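Local coordinates for protein putative oxidoreductase (Bacteroides fragilis NCTC 9343, PDB 3FHL) that is a putative oxidoreductase of the Gfo/Idh/MocA family, with a Rossmann-type NAD-binding domain, that probably catalyses nucleotide-dependent redox chemistry on an unknown substrate, at residues I5-L10 and H30-K35; V147-T152 and V227-K232; M193-F198 and L218-L223. All blocks are in the same frame, centred on the assembly; numbering follows the deposited sequence. Where two conformers were deposited one is given.

Contact 1: I5-L10 and H30-K35; sequences IIKTGL and HFELYK
The Tyr34 ring lies between two lysines. Lys7 NZ sits over one face, 3.7 Å from the centroid of the Tyr34 ring and 27° off its normal, which meets the geometry of a cation-pi contact, while CG of the adjacent Lys35 backs the opposite face. Lys7 CD rests over the same face as NZ in a CH-pi contact, and the bend at chi4 (-83°) then turns NZ over the ring as well. The ammonium has a second anchor: NZ is 2.8 Å from Glu32 OE2, a salt bridge made on the syn side of the carboxylate by two side chains running alongside each other. A water accepts from Lys7 NZ and has a weak link to Tyr34 OH. On the other face of the sheet, with Ile6 and Thr8, the Phe31 ring carries Ile6 CD1 over one face and Thr8 OG1 at its edge, in plane, with OG1 3.5 Å from Phe31 CD1.

The two strands pair in parallel. Ile6 N donates to His30 O at 2.9 Å, almost straight at 174°. Ile6 O is gripped from opposite faces of its plane by Glu32 N and by Thr8 OG1, a hydroxyl bonding back to its own strand. After Thr8 the register slips by one residue: Thr8 O accepts from both Tyr34 N (3.0 Å) and Lys35 N (3.2 Å), a beta bulge beside the inverse gamma turn centred on Leu33. Regular pairing resumes with Leu10 N bonding to Lys35 O at 2.8 Å.

Strands 6-10 and 31-37, with helix 15-27 as the crossover, form the first beta-alpha-beta unit of the Rossmann fold. Ile25 of that helix packs on Thr8 and Phe31, Tyr315 and Cys319 of helix 309-320 meet Ile6, and strand 68-71 flanks strand 6-10 across from 31-37.

Contact 2: V147-T152 and V227-K232; sequences VEYEST and VKITLK
Tyr149, Ser151 and Leu231 make the closely packed, largely apolar face of this strand pair. Leu231 CD2 comes to the edge of the Tyr149 ring, 4.0 Å from CE2, and also touches Ser151 CB at 3.9 Å. Tyr149 presents that edge with its CG anti to the backbone N (chi1 173°). Helix 180-191 closes this side through Leu183, Ile184, Leu190 and Phe191, the last meeting Tyr149 edge to face; Ser151 OG is held by Arg243.

The other face, with Glu148, Glu150, Thr230 and Lys232, is polar and hydrated. One water donates to Glu148 OE2 at 2.7 Å and lies the same distance from Thr230 OG1, bridging the strands; a second joins Thr152 OG1 to Thr230 O, its bond to the carbonyl being weak. This side meets the second subunit: the carboxylates of Glu148 and Glu150 each pair in a salt bridge with Lys232 of the second subunit, not with the Lys232 of their own chain, which pairs in turn with Glu148 and Glu150 of the second subunit.

Five backbone bonds hold the strands, from the nearly straight Lys228 N to Val147 O (2.9 Å) to the more bent Lys232 N to Ser151 O (151°). The axes run 4.7 Å apart and only 5° from parallel. Such parallel neighbours, within an otherwise largely antiparallel sheet with helices on one face and a subunit partner on the other, are characteristic of the C-terminal alpha/beta domain of Gfo/Idh/MocA proteins.

Contact 3: M193-F198 and L218-L223; sequences MPEAVF and LLHPSL
Leu219 and Ala196 are an antiparallel hydrogen-bonded pair, with Leu219 N donating to Ala196 O at 2.9 Å and Ala196 N returning a bond to Leu219 O at 3.2 Å. Leu219 CD1 lies 3.8 Å from Ala196 CB. On the other face of the sheet, Leu218 CB packs on Pro194 CB at 3.8 Å, and the Leu218 and Val197 side chains lie side by side, CD2 meeting CG2.

Glu195 and Ala196 both face Leu219, a classic beta bulge: Ala196 N and, weakly, Glu195 N address Leu219 O. Glu195 N also bonds to His220 O from above its carbonyl plane. The Glu195 and His220 side chains cross at a slant, carboxylate and ring planes 29° apart, with Glu195 OE2 3.6 Å from His220 CB. A water donates to both Glu195 OE2 and His220 O, fastening the corner. Further out, Ser222 N closes on Met193 O at 2.8 Å, and another water accepts from Met193 N; His220 ND1 is held by Pro225 O.

The pair is the open end of the hairpin 194-202/213-221. Ile337 of helix 328-347 packs on Pro194 and Leu218, Phe191 of helix 180-191 reaches Pro221, and Phe198 stacks on Phe198 of the second subunit.

Contact 1 stands apart in the nucleotide-binding domain: its centre is about 39 Å from those of contacts 2 and 3, across the centre of the chain, with nearest atoms about 26 Å away. Contacts 2 and 3 belong to one sheet of the C-terminal domain, their centres about 11 Å apart, because strands 213-221 and 228-234 are neighbours in it. They touch directly: Val227 O lies 4.0 Å from Pro221 CD, and Leu231 CD1 is 3.8 Å from Leu218 CD1. In sequence contact 3 is nested within the loop that contact 2 closes. Both also reach the second subunit, whereas no other chain of the assembly touches contact 1.

Contact 1: I5-L10 and H30-K35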
loop_
_atom_site.group_PDB
_atom_site.type_symbol
_atom_site.label_atom_id
_atom_site.label_comp_id
_atom_site.label_asym_id
_atom_site.label_seq_id
_atom_site.Cartn_x
_atom_site.Cartn_y
_atom_site.Cartn_z
ATOM N N ILE C 5 1.281 -44.616 15.139
ATOM C CA ILE C 5 2.118 -44.100 14.047
ATOM C C ILE C 5 1.381 -44.104 12.699
ATOM O O ILE C 5 0.852 -45.129 12.261
ATOM C CB ILE C 5 3.511 -44.805 13.987
ATOM C CG1 ILE C 5 4.393 -44.298 15.131
ATOM C CG2 ILE C 5 4.220 -44.564 12.645
ATOM C CD1 ILE C 5 5.592 -45.184 15.444
ATOM N N ILE C 6 1.336 -42.932 12.070
ATOM C CA ILE C 6 0.667 -42.744 10.781
ATOM C C ILE C 6 1.593 -43.173 9.642
ATOM O O ILE C 6 2.625 -42.540 9.396
ATOM C CB ILE C 6 0.190 -41.271 10.621
ATOM C CG1 ILE C 6 -0.767 -40.917 11.762
ATOM C CG2 ILE C 6 -0.515 -41.068 9.280
ATOM C CD1 ILE C 6 -0.851 -39.426 12.097
ATOM N N LYS C 7 1.235 -44.268 8.966
ATOM C CA LYS C 7 2.034 -44.769 7.849
ATOM C C LYS C 7 1.717 -43.954 6.605
ATOM O O LYS C 7 0.582 -43.949 6.135
ATOM C CB LYS C 7 1.769 -46.256 7.584
ATOM C CG LYS C 7 2.804 -47.193 8.177
ATOM C CD LYS C 7 2.577 -48.642 7.705
ATOM C CE LYS C 7 3.415 -49.636 8.484
ATOM N NZ LYS C 7 4.808 -49.759 7.972
ATOM N N THR C 8 2.732 -43.281 6.070
ATOM C CA THR C 8 2.507 -42.278 5.034
ATOM C C THR C 8 3.144 -42.630 3.701
ATOM O O THR C 8 4.312 -43.053 3.644
ATOM C CB THR C 8 2.992 -40.885 5.497
ATOM O OG1 THR C 8 2.480 -40.621 6.806
ATOM C CG2 THR C 8 2.525 -39.780 4.537
ATOM N N GLY C 9 2.350 -42.453 2.643
ATOM C CA GLY C 9 2.818 -42.548 1.265
ATOM C C GLY C 9 2.961 -41.167 0.628
ATOM O O GLY C 9 2.038 -40.354 0.669
ATOM N N LEU C 10 4.124 -40.911 0.042
ATOM C CA LEU C 10 4.409 -39.633 -0.619
ATOM C C LEU C 10 4.330 -39.832 -2.130
ATOM O O LEU C 10 5.042 -40.669 -2.685
ATOM C CB LEU C 10 5.788 -39.111 -0.185
ATOM C CG LEU C 10 6.263 -37.720 -0.656
ATOM C CD1 LEU C 10 5.266 -36.618 -0.297
ATOM C CD2 LEU C 10 7.661 -37.400 -0.118
ATOM N N HIS C 30 5.609 -39.246 14.979
ATOM C CA HIS C 30 4.256 -39.793 14.879
ATOM C C HIS C 30 3.912 -40.240 13.465
ATOM O O HIS C 30 2.797 -40.701 13.206
ATOM C CB HIS C 30 3.222 -38.784 15.366
ATOM C CG HIS C 30 3.472 -38.277 16.752
ATOM N ND1 HIS C 30 3.254 -39.042 17.878
ATOM C CD2 HIS C 30 3.905 -37.071 17.195
ATOM C CE1 HIS C 30 3.556 -38.336 18.955
ATOM N NE2 HIS C 30 3.951 -37.135 18.568
ATOM N N PHE C 31 4.865 -40.091 12.548
ATOM C CA PHE C 31 4.671 -40.509 11.166
ATOM C C PHE C 31 5.780 -41.456 10.784
ATOM O O PHE C 31 6.900 -41.330 11.271
ATOM C CB PHE C 31 4.724 -39.297 10.198
ATOM C CG PHE C 31 3.554 -38.349 10.337
ATOM C CD1 PHE C 31 2.473 -38.432 9.475
ATOM C CD2 PHE C 31 3.539 -37.384 11.341
ATOM C CE1 PHE C 31 1.377 -37.572 9.615
ATOM C CE2 PHE C 31 2.449 -36.534 11.500
ATOM C CZ PHE C 31 1.380 -36.617 10.628
ATOM N N GLU C 32 5.475 -42.384 9.883
ATOM C CA GLU C 32 6.517 -43.115 9.190
ATOM C C GLU C 32 6.474 -42.722 7.721
ATOM O O GLU C 32 5.428 -42.851 7.065
ATOM C CB GLU C 32 6.340 -44.635 9.350
ATOM C CG GLU C 32 7.414 -45.442 8.614
ATOM C CD GLU C 32 7.117 -46.939 8.511
ATOM O OE1 GLU C 32 7.998 -47.673 8.016
ATOM O OE2 GLU C 32 6.015 -47.380 8.905
ATOM N N LEU C 33 7.596 -42.221 7.209
ATOM C CA LEU C 33 7.754 -42.023 5.776
ATOM C C LEU C 33 7.949 -43.404 5.179
ATOM O O LEU C 33 9.075 -43.883 5.016
ATOM C CB LEU C 33 8.927 -41.086 5.443
ATOM C CG LEU C 33 9.156 -40.688 3.967
ATOM C CD1 LEU C 33 7.954 -39.977 3.316
ATOM C CD2 LEU C 33 10.427 -39.844 3.813
ATOM N N TYR C 34 6.821 -44.032 4.864
ATOM C CA TYR C 34 6.781 -45.464 4.594
ATOM C C TYR C 34 7.064 -45.759 3.125
ATOM O O TYR C 34 7.940 -46.569 2.807
ATOM C CB TYR C 34 5.440 -46.054 5.065
ATOM C CG TYR C 34 5.248 -47.512 4.715
ATOM C CD1 TYR C 34 6.176 -48.481 5.119
ATOM C CD2 TYR C 34 4.144 -47.923 3.966
ATOM C CE1 TYR C 34 6.006 -49.826 4.784
ATOM C CE2 TYR C 34 3.962 -49.267 3.629
ATOM C CZ TYR C 34 4.897 -50.211 4.041
ATOM O OH TYR C 34 4.721 -51.538 3.707
ATOM N N LYS C 35 6.346 -45.086 2.235
ATOM C CA LYS C 35 6.497 -45.329 0.809
ATOM C C LYS C 35 6.600 -44.060 -0.028
ATOM O O LYS C 35 5.834 -43.127 0.166
ATOM C CB LYS C 35 5.356 -46.206 0.299
ATOM C CG LYS C 35 5.700 -47.667 0.313
ATOM C CD LYS C 35 4.551 -48.520 -0.161
ATOM C CE LYS C 35 4.971 -49.968 -0.090
ATOM N NZ LYS C 35 3.841 -50.932 -0.161
HETATM O O HOH W 1 4.917 -52.438 6.527
#

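Contact 2: V147-T152 and V227-K232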
loop_
_atom_site.group_PDB
_atom_site.type_symbol
_atom_site.label_atom_id
_atom_site.label_comp_id
_atom_site.label_asym_id
_atom_site.label_seq_id
_atom_site.Cartn_x
_atom_site.Cartn_y
_atom_site.Cartn_z
ATOM N N VAL C 147 -6.718 -1.947 14.136
ATOM C CA VAL C 147 -7.514 -1.188 13.164
ATOM C C VAL C 147 -7.093 -1.406 11.714
ATOM O O VAL C 147 -7.895 -1.195 10.801
ATOM C CB VAL C 147 -7.575 0.333 13.504
ATOM C CG1 VAL C 147 -8.075 0.557 14.924
ATOM C CG2 VAL C 147 -6.211 1.016 13.309
ATOM N N GLU C 148 -5.852 -1.841 11.490
ATOM C CA GLU C 148 -5.362 -2.004 10.126
ATOM C C GLU C 148 -4.353 -3.136 10.003
ATOM O O GLU C 148 -3.506 -3.302 10.868
ATOM C CB GLU C 148 -4.746 -0.687 9.604
ATOM C CG GLU C 148 -4.209 -0.791 8.169
ATOM C CD GLU C 148 -3.947 0.553 7.495
ATOM O OE1 GLU C 148 -3.537 1.509 8.195
ATOM O OE2 GLU C 148 -4.141 0.628 6.255
ATOM N N TYR C 149 -4.457 -3.885 8.908
ATOM C CA TYR C 149 -3.611 -5.037 8.639
ATOM C C TYR C 149 -3.168 -4.931 7.196
ATOM O O TYR C 149 -3.999 -4.932 6.276
ATOM C CB TYR C 149 -4.452 -6.312 8.824
ATOM C CG TYR C 149 -3.814 -7.631 8.433
ATOM C CD1 TYR C 149 -3.027 -8.342 9.349
ATOM C CD2 TYR C 149 -4.039 -8.190 7.172
ATOM C CE1 TYR C 149 -2.485 -9.569 9.017
ATOM C CE2 TYR C 149 -3.494 -9.414 6.818
ATOM C CZ TYR C 149 -2.724 -10.105 7.752
ATOM O OH TYR C 149 -2.180 -11.310 7.408
ATOM N N GLU C 150 -1.859 -4.845 7.007
ATOM C CA GLU C 150 -1.261 -4.811 5.677
ATOM C C GLU C 150 -0.299 -5.955 5.540
ATOM O O GLU C 150 0.554 -6.165 6.409
ATOM C CB GLU C 150 -0.504 -3.505 5.461
ATOM C CG GLU C 150 -1.412 -2.273 5.511
ATOM C CD GLU C 150 -0.651 -0.991 5.762
ATOM O OE1 GLU C 150 0.358 -0.724 5.070
ATOM O OE2 GLU C 150 -1.071 -0.244 6.658
ATOM N N SER C 151 -0.411 -6.682 4.442
ATOM C CA SER C 151 0.435 -7.844 4.228
ATOM C C SER C 151 0.903 -7.808 2.775
ATOM O O SER C 151 0.093 -7.769 1.857
ATOM C CB SER C 151 -0.362 -9.128 4.566
ATOM O OG SER C 151 0.279 -10.308 4.112
ATOM N N THR C 152 2.217 -7.817 2.568
ATOM C CA THR C 152 2.793 -7.615 1.251
ATOM C C THR C 152 3.959 -8.546 0.970
ATOM O O THR C 152 4.821 -8.705 1.828
ATOM C CB THR C 152 3.357 -6.159 1.117
ATOM O OG1 THR C 152 2.323 -5.218 1.396
ATOM C CG2 THR C 152 3.976 -5.879 -0.283
ATOM N N VAL C 227 -11.764 -3.581 10.628
ATOM C CA VAL C 227 -10.318 -3.616 10.360
ATOM C C VAL C 227 -10.089 -3.431 8.865
ATOM O O VAL C 227 -10.716 -4.112 8.043
ATOM C CB VAL C 227 -9.624 -4.936 10.864
ATOM C CG1 VAL C 227 -8.120 -4.949 10.509
ATOM C CG2 VAL C 227 -9.752 -5.078 12.372
ATOM N N LYS C 228 -9.178 -2.516 8.527
ATOM C CA LYS C 228 -8.825 -2.226 7.154
ATOM C C LYS C 228 -7.748 -3.196 6.679
ATOM O O LYS C 228 -6.689 -3.286 7.298
ATOM C CB LYS C 228 -8.359 -0.766 7.052
ATOM C CG LYS C 228 -9.385 0.238 7.585
ATOM C CD LYS C 228 -10.633 0.285 6.692
ATOM C CE LYS C 228 -11.560 1.426 7.100
ATOM N NZ LYS C 228 -12.900 1.278 6.481
ATOM N N ILE C 229 -8.035 -3.912 5.588
ATOM C CA ILE C 229 -7.146 -4.956 5.064
ATOM C C ILE C 229 -6.552 -4.596 3.707
ATOM O O ILE C 229 -7.278 -4.296 2.766
ATOM C CB ILE C 229 -7.882 -6.326 4.923
ATOM C CG1 ILE C 229 -8.261 -6.890 6.292
ATOM C CG2 ILE C 229 -7.030 -7.341 4.147
ATOM C CD1 ILE C 229 -8.792 -8.301 6.236
ATOM N N THR C 230 -5.224 -4.632 3.607
ATOM C CA THR C 230 -4.563 -4.487 2.307
ATOM C C THR C 230 -3.629 -5.660 2.075
ATOM O O THR C 230 -2.740 -5.920 2.891
ATOM C CB THR C 230 -3.716 -3.192 2.209
ATOM O OG1 THR C 230 -4.493 -2.072 2.615
ATOM C CG2 THR C 230 -3.260 -2.956 0.790
ATOM N N LEU C 231 -3.815 -6.352 0.954
ATOM C CA LEU C 231 -2.898 -7.416 0.530
ATOM C C LEU C 231 -2.227 -7.019 -0.783
ATOM O O LEU C 231 -2.891 -6.582 -1.726
ATOM C CB LEU C 231 -3.647 -8.754 0.385
ATOM C CG LEU C 231 -4.631 -9.100 1.517
ATOM C CD1 LEU C 231 -5.464 -10.315 1.149
ATOM C CD2 LEU C 231 -3.873 -9.362 2.828
ATOM N N LYS C 232 -0.910 -7.166 -0.848
ATOM C CA LYS C 232 -0.156 -6.669 -1.991
ATOM C C LYS C 232 0.986 -7.576 -2.361
ATOM O O LYS C 232 1.584 -8.201 -1.493
ATOM C CB LYS C 232 0.485 -5.325 -1.650
ATOM C CG LYS C 232 -0.284 -4.104 -1.997
ATOM C CD LYS C 232 0.556 -2.845 -1.716
ATOM C CE LYS C 232 1.302 -2.360 -2.944
ATOM N NZ LYS C 232 1.826 -0.965 -2.700
HETATM O O HOH W 2 -5.187 -1.646 5.145
HETATM O O HOH W 3 -0.515 -4.397 1.766
#

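Contact 3: M193-F198 and L218-L223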
loop_
_atom_site.group_PDB
_atom_site.type_symbol
_atom_site.label_atom_id
_atom_site.label_comp_id
_atom_site.label_asym_id
_atom_site.label_seq_id
_atom_site.Cartn_x
_atom_site.Cartn_y
_atom_site.Cartn_z
ATOM N N MET C 193 -14.200 -14.173 6.180
ATOM C CA MET C 193 -14.523 -13.782 4.815
ATOM C C MET C 193 -15.079 -12.352 4.735
ATOM O O MET C 193 -15.881 -11.944 5.585
ATOM C CB MET C 193 -15.470 -14.802 4.158
ATOM C CG MET C 193 -14.818 -16.166 3.902
ATOM S SD MET C 193 -13.696 -16.282 2.493
ATOM C CE MET C 193 -14.841 -16.380 1.113
ATOM N N PRO C 194 -14.638 -11.581 3.720
ATOM C CA PRO C 194 -15.112 -10.204 3.563
ATOM C C PRO C 194 -16.513 -10.108 2.930
ATOM O O PRO C 194 -16.953 -11.027 2.235
ATOM C CB PRO C 194 -14.063 -9.599 2.629
ATOM C CG PRO C 194 -13.642 -10.727 1.785
ATOM C CD PRO C 194 -13.675 -11.943 2.663
ATOM N N GLU C 195 -17.197 -8.997 3.154
ATOM C CA GLU C 195 -18.434 -8.719 2.420
ATOM C C GLU C 195 -18.177 -8.395 0.954
ATOM O O GLU C 195 -18.975 -8.753 0.081
ATOM C CB GLU C 195 -19.178 -7.557 3.062
ATOM C CG GLU C 195 -19.673 -7.842 4.456
ATOM C CD GLU C 195 -20.304 -6.624 5.088
ATOM O OE1 GLU C 195 -20.685 -5.698 4.342
ATOM O OE2 GLU C 195 -20.420 -6.591 6.329
ATOM N N ALA C 196 -17.063 -7.715 0.678
ATOM C CA ALA C 196 -16.759 -7.279 -0.682
ATOM C C ALA C 196 -15.254 -7.292 -0.971
ATOM O O ALA C 196 -14.439 -7.373 -0.053
ATOM C CB ALA C 196 -17.359 -5.880 -0.935
ATOM N N VAL C 197 -14.896 -7.237 -2.248
ATOM C CA VAL C 197 -13.486 -7.232 -2.666
ATOM C C VAL C 197 -13.221 -6.109 -3.681
ATOM O O VAL C 197 -13.955 -5.957 -4.654
ATOM C CB VAL C 197 -13.062 -8.597 -3.277
ATOM C CG1 VAL C 197 -11.652 -8.522 -3.930
ATOM C CG2 VAL C 197 -13.080 -9.716 -2.205
ATOM N N PHE C 198 -12.183 -5.311 -3.436
ATOM C CA PHE C 198 -11.628 -4.473 -4.477
ATOM C C PHE C 198 -10.244 -5.008 -4.825
ATOM O O PHE C 198 -9.481 -5.385 -3.936
ATOM C CB PHE C 198 -11.552 -2.999 -4.038
ATOM C CG PHE C 198 -10.621 -2.161 -4.906
ATOM C CD1 PHE C 198 -11.100 -1.527 -6.048
ATOM C CD2 PHE C 198 -9.266 -2.050 -4.601
ATOM C CE1 PHE C 198 -10.244 -0.773 -6.859
ATOM C CE2 PHE C 198 -8.406 -1.307 -5.407
ATOM C CZ PHE C 198 -8.903 -0.665 -6.537
ATOM N N LEU C 218 -9.862 -6.419 1.238
ATOM C CA LEU C 218 -10.933 -7.306 1.691
ATOM C C LEU C 218 -11.782 -6.459 2.611
ATOM O O LEU C 218 -11.344 -6.050 3.696
ATOM C CB LEU C 218 -10.369 -8.543 2.408
ATOM C CG LEU C 218 -9.328 -9.377 1.679
ATOM C CD1 LEU C 218 -8.997 -10.610 2.518
ATOM C CD2 LEU C 218 -9.857 -9.804 0.337
ATOM N N LEU C 219 -12.987 -6.155 2.147
ATOM C CA LEU C 219 -13.815 -5.135 2.773
ATOM C C LEU C 219 -14.787 -5.790 3.740
ATOM O O LEU C 219 -15.533 -6.685 3.351
ATOM C CB LEU C 219 -14.558 -4.316 1.694
ATOM C CG LEU C 219 -13.677 -3.763 0.550
ATOM C CD1 LEU C 219 -14.471 -3.392 -0.701
ATOM C CD2 LEU C 219 -12.845 -2.588 1.018
ATOM N N HIS C 220 -14.739 -5.339 4.993
ATOM C CA HIS C 220 -15.547 -5.850 6.108
ATOM C C HIS C 220 -15.459 -7.380 6.322
ATOM O O HIS C 220 -16.436 -8.104 6.086
ATOM C CB HIS C 220 -17.012 -5.388 5.992
ATOM C CG HIS C 220 -17.172 -3.913 5.778
ATOM N ND1 HIS C 220 -16.958 -2.983 6.775
ATOM C CD2 HIS C 220 -17.524 -3.206 4.676
ATOM C CE1 HIS C 220 -17.176 -1.770 6.299
ATOM N NE2 HIS C 220 -17.517 -1.878 5.027
ATOM N N PRO C 221 -14.283 -7.874 6.757
ATOM C CA PRO C 221 -14.178 -9.309 7.039
ATOM C C PRO C 221 -15.052 -9.686 8.249
ATOM O O PRO C 221 -15.138 -8.906 9.184
ATOM C CB PRO C 221 -12.689 -9.506 7.294
ATOM C CG PRO C 221 -12.175 -8.188 7.700
ATOM C CD PRO C 221 -13.009 -7.164 6.998
ATOM N N SER C 222 -15.693 -10.859 8.206
ATOM C CA SER C 222 -16.731 -11.230 9.180
ATOM C C SER C 222 -16.341 -11.106 10.656
ATOM O O SER C 222 -17.141 -10.638 11.468
ATOM C CB SER C 222 -17.256 -12.641 8.893
ATOM O OG SER C 222 -16.221 -13.602 9.014
ATOM N N LEU C 223 -15.122 -11.511 11.004
ATOM C CA LEU C 223 -14.725 -11.557 12.416
ATOM C C LEU C 223 -14.234 -10.224 12.957
ATOM O O LEU C 223 -14.081 -10.058 14.157
ATOM C CB LEU C 223 -13.680 -12.660 12.662
ATOM C CG LEU C 223 -13.994 -14.044 12.084
ATOM C CD1 LEU C 223 -12.795 -14.977 12.247
ATOM C CD2 LEU C 223 -15.276 -14.647 12.705
HETATM O O HOH W 4 -16.080 -15.939 7.613
HETATM O O HOH W 5 -18.714 -8.508 7.717
#